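Local structure of soluble lytic murein transglycosylase (Pseudomonas aeruginosa, 5OHU) at residues K99-L103 / T114-D120. The protein is a soluble lytic transglycosylase that cleaves the glycan strands of peptidoglycan, working in both exolytic and endolytic modes during turnover of the cell wall. Residues are numbered along the deposited sequence; the frame is centred on the assembly and turned at random.
Sequences KLRWL and TFVNYYD
Leu103 plugs the tight, buried end of this contact, where 99-103, on helix 95-108, runs roughly antiparallel to 114-118, on the next helix, the two forming a helical hairpin. Its CD1 sits 3.3 Å from Phe115 CD2 and 3.2 Å from Phe115 O, the leucine and phenylalanine side chains crossing at about a right angle, while CD2 turns to Tyr118 CB. Leu128 and Leu131 of helix 126-138 pack on this same leucine and phenylalanine, respectively. Next along, the six-membered ring of Trp102 drives its edge at a face of Tyr118 in a T-shaped stack, planes at 68°, with CZ3 3.8 Å from Tyr118 CD2; CH2 also meets Thr114 CG2 at 3.5 Å.

The looser side, where Lys99 and Asp120 are partly exposed, is polar. A bend at chi3 (68°) in an otherwise extended chain brings NZ to the end of helix 112-118, where it donates to Tyr118 O at 3.0 Å, in the carbonyl plane. A water takes a second bond from NZ, and donates in turn to Asp120 OD2, which lies 4.8 Å from Lys99 NZ; the other carboxylate oxygen accepts from Lys122 N. A cation at this C-terminal carbonyl probably suits the helix dipole, and the aspartate, bridged by water, would probably help stabilise the lysine's charge.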
# COMPACT_ATOMS: atom_id res chain seq x y z
N LYS A 99 6.13 24.28 -9.39
CA LYS A 99 4.99 25.09 -8.98
C LYS A 99 5.07 25.41 -7.50
O LYS A 99 4.75 26.53 -7.08
CB LYS A 99 3.67 24.38 -9.28
CG LYS A 99 3.42 24.12 -10.77
CD LYS A 99 1.98 23.61 -11.01
CE LYS A 99 0.94 24.71 -10.70
NZ LYS A 99 -0.46 24.34 -11.15
N LEU A 100 5.50 24.44 -6.69
CA LEU A 100 5.69 24.69 -5.27
C LEU A 100 6.62 25.88 -5.04
O LEU A 100 6.27 26.83 -4.32
CB LEU A 100 6.25 23.44 -4.59
CG LEU A 100 6.66 23.60 -3.14
CD1 LEU A 100 5.46 23.92 -2.28
CD2 LEU A 100 7.37 22.33 -2.64
N ARG A 101 7.79 25.85 -5.67
CA ARG A 101 8.78 26.91 -5.49
C ARG A 101 8.27 28.26 -5.99
O ARG A 101 8.41 29.28 -5.32
CB ARG A 101 10.05 26.53 -6.23
CG ARG A 101 10.93 25.68 -5.42
CD ARG A 101 11.78 24.84 -6.29
NE ARG A 101 12.43 23.83 -5.46
CZ ARG A 101 13.16 22.84 -5.93
NH1 ARG A 101 13.32 22.72 -7.24
NH2 ARG A 101 13.70 21.98 -5.09
N TRP A 102 7.68 28.27 -7.18
CA TRP A 102 7.17 29.53 -7.72
C TRP A 102 6.02 30.08 -6.87
O TRP A 102 6.03 31.26 -6.50
CB TRP A 102 6.73 29.32 -9.16
CG TRP A 102 6.39 30.56 -9.84
CD1 TRP A 102 7.14 31.70 -9.89
CD2 TRP A 102 5.20 30.83 -10.59
NE1 TRP A 102 6.48 32.66 -10.62
CE2 TRP A 102 5.29 32.14 -11.06
CE3 TRP A 102 4.06 30.07 -10.89
CZ2 TRP A 102 4.29 32.73 -11.84
CZ3 TRP A 102 3.08 30.64 -11.66
CH2 TRP A 102 3.20 31.96 -12.13
N LEU A 103 5.03 29.24 -6.54
CA LEU A 103 3.89 29.72 -5.75
C LEU A 103 4.35 30.26 -4.40
O LEU A 103 3.78 31.24 -3.89
CB LEU A 103 2.85 28.60 -5.56
CG LEU A 103 1.84 28.28 -6.69
CD1 LEU A 103 0.66 29.22 -6.70
CD2 LEU A 103 2.49 28.38 -8.05
N THR A 114 -1.82 35.98 -9.05
CA THR A 114 -1.12 34.93 -9.79
C THR A 114 -1.07 33.64 -8.98
O THR A 114 -1.16 32.55 -9.54
CB THR A 114 0.29 35.40 -10.14
OG1 THR A 114 0.21 36.70 -10.75
CG2 THR A 114 0.94 34.43 -11.10
N PHE A 115 -0.89 33.75 -7.66
CA PHE A 115 -0.92 32.57 -6.81
C PHE A 115 -2.22 31.78 -6.99
O PHE A 115 -2.18 30.58 -7.26
CB PHE A 115 -0.74 32.96 -5.34
CG PHE A 115 -0.78 31.80 -4.39
CD1 PHE A 115 -1.98 31.37 -3.84
CD2 PHE A 115 0.38 31.15 -4.02
CE1 PHE A 115 -2.02 30.29 -2.96
CE2 PHE A 115 0.36 30.08 -3.15
CZ PHE A 115 -0.85 29.65 -2.60
N VAL A 116 -3.37 32.45 -6.86
CA VAL A 116 -4.61 31.68 -6.93
C VAL A 116 -4.90 31.19 -8.34
O VAL A 116 -5.62 30.21 -8.50
CB VAL A 116 -5.86 32.41 -6.39
CG1 VAL A 116 -5.75 32.62 -4.90
CG2 VAL A 116 -6.17 33.72 -7.15
N ASN A 117 -4.36 31.84 -9.36
CA ASN A 117 -4.57 31.30 -10.70
C ASN A 117 -3.90 29.95 -10.85
O ASN A 117 -4.34 29.13 -11.66
CB ASN A 117 -4.04 32.27 -11.76
CG ASN A 117 -4.96 33.44 -12.00
OD1 ASN A 117 -6.09 33.47 -11.50
ND2 ASN A 117 -4.50 34.41 -12.79
N TYR A 118 -2.84 29.70 -10.10
CA TYR A 118 -2.05 28.48 -10.27
C TYR A 118 -2.05 27.55 -9.08
O TYR A 118 -1.52 26.44 -9.21
CB TYR A 118 -0.60 28.84 -10.63
CG TYR A 118 -0.53 29.30 -12.05
CD1 TYR A 118 -0.40 28.40 -13.08
CD2 TYR A 118 -0.67 30.64 -12.35
CE1 TYR A 118 -0.38 28.82 -14.38
CE2 TYR A 118 -0.65 31.08 -13.64
CZ TYR A 118 -0.49 30.16 -14.66
OH TYR A 118 -0.47 30.60 -15.96
N TYR A 119 -2.65 27.93 -7.95
CA TYR A 119 -2.72 27.03 -6.81
C TYR A 119 -3.58 25.81 -7.13
O TYR A 119 -4.75 25.94 -7.47
CB TYR A 119 -3.28 27.74 -5.59
CG TYR A 119 -3.67 26.78 -4.51
CD1 TYR A 119 -2.73 25.98 -3.90
CD2 TYR A 119 -5.00 26.63 -4.13
CE1 TYR A 119 -3.08 25.06 -2.93
CE2 TYR A 119 -5.36 25.72 -3.15
CZ TYR A 119 -4.40 24.94 -2.56
OH TYR A 119 -4.75 24.03 -1.57
N ASP A 120 -3.00 24.62 -6.98
CA ASP A 120 -3.67 23.35 -7.24
C ASP A 120 -3.76 22.53 -5.96
O ASP A 120 -2.74 21.96 -5.53
CB ASP A 120 -2.93 22.54 -8.30
CG ASP A 120 -3.73 21.32 -8.77
OD1 ASP A 120 -4.78 21.00 -8.15
OD2 ASP A 120 -3.35 20.72 -9.79
O HOH W 1 -1.02 21.67 -10.81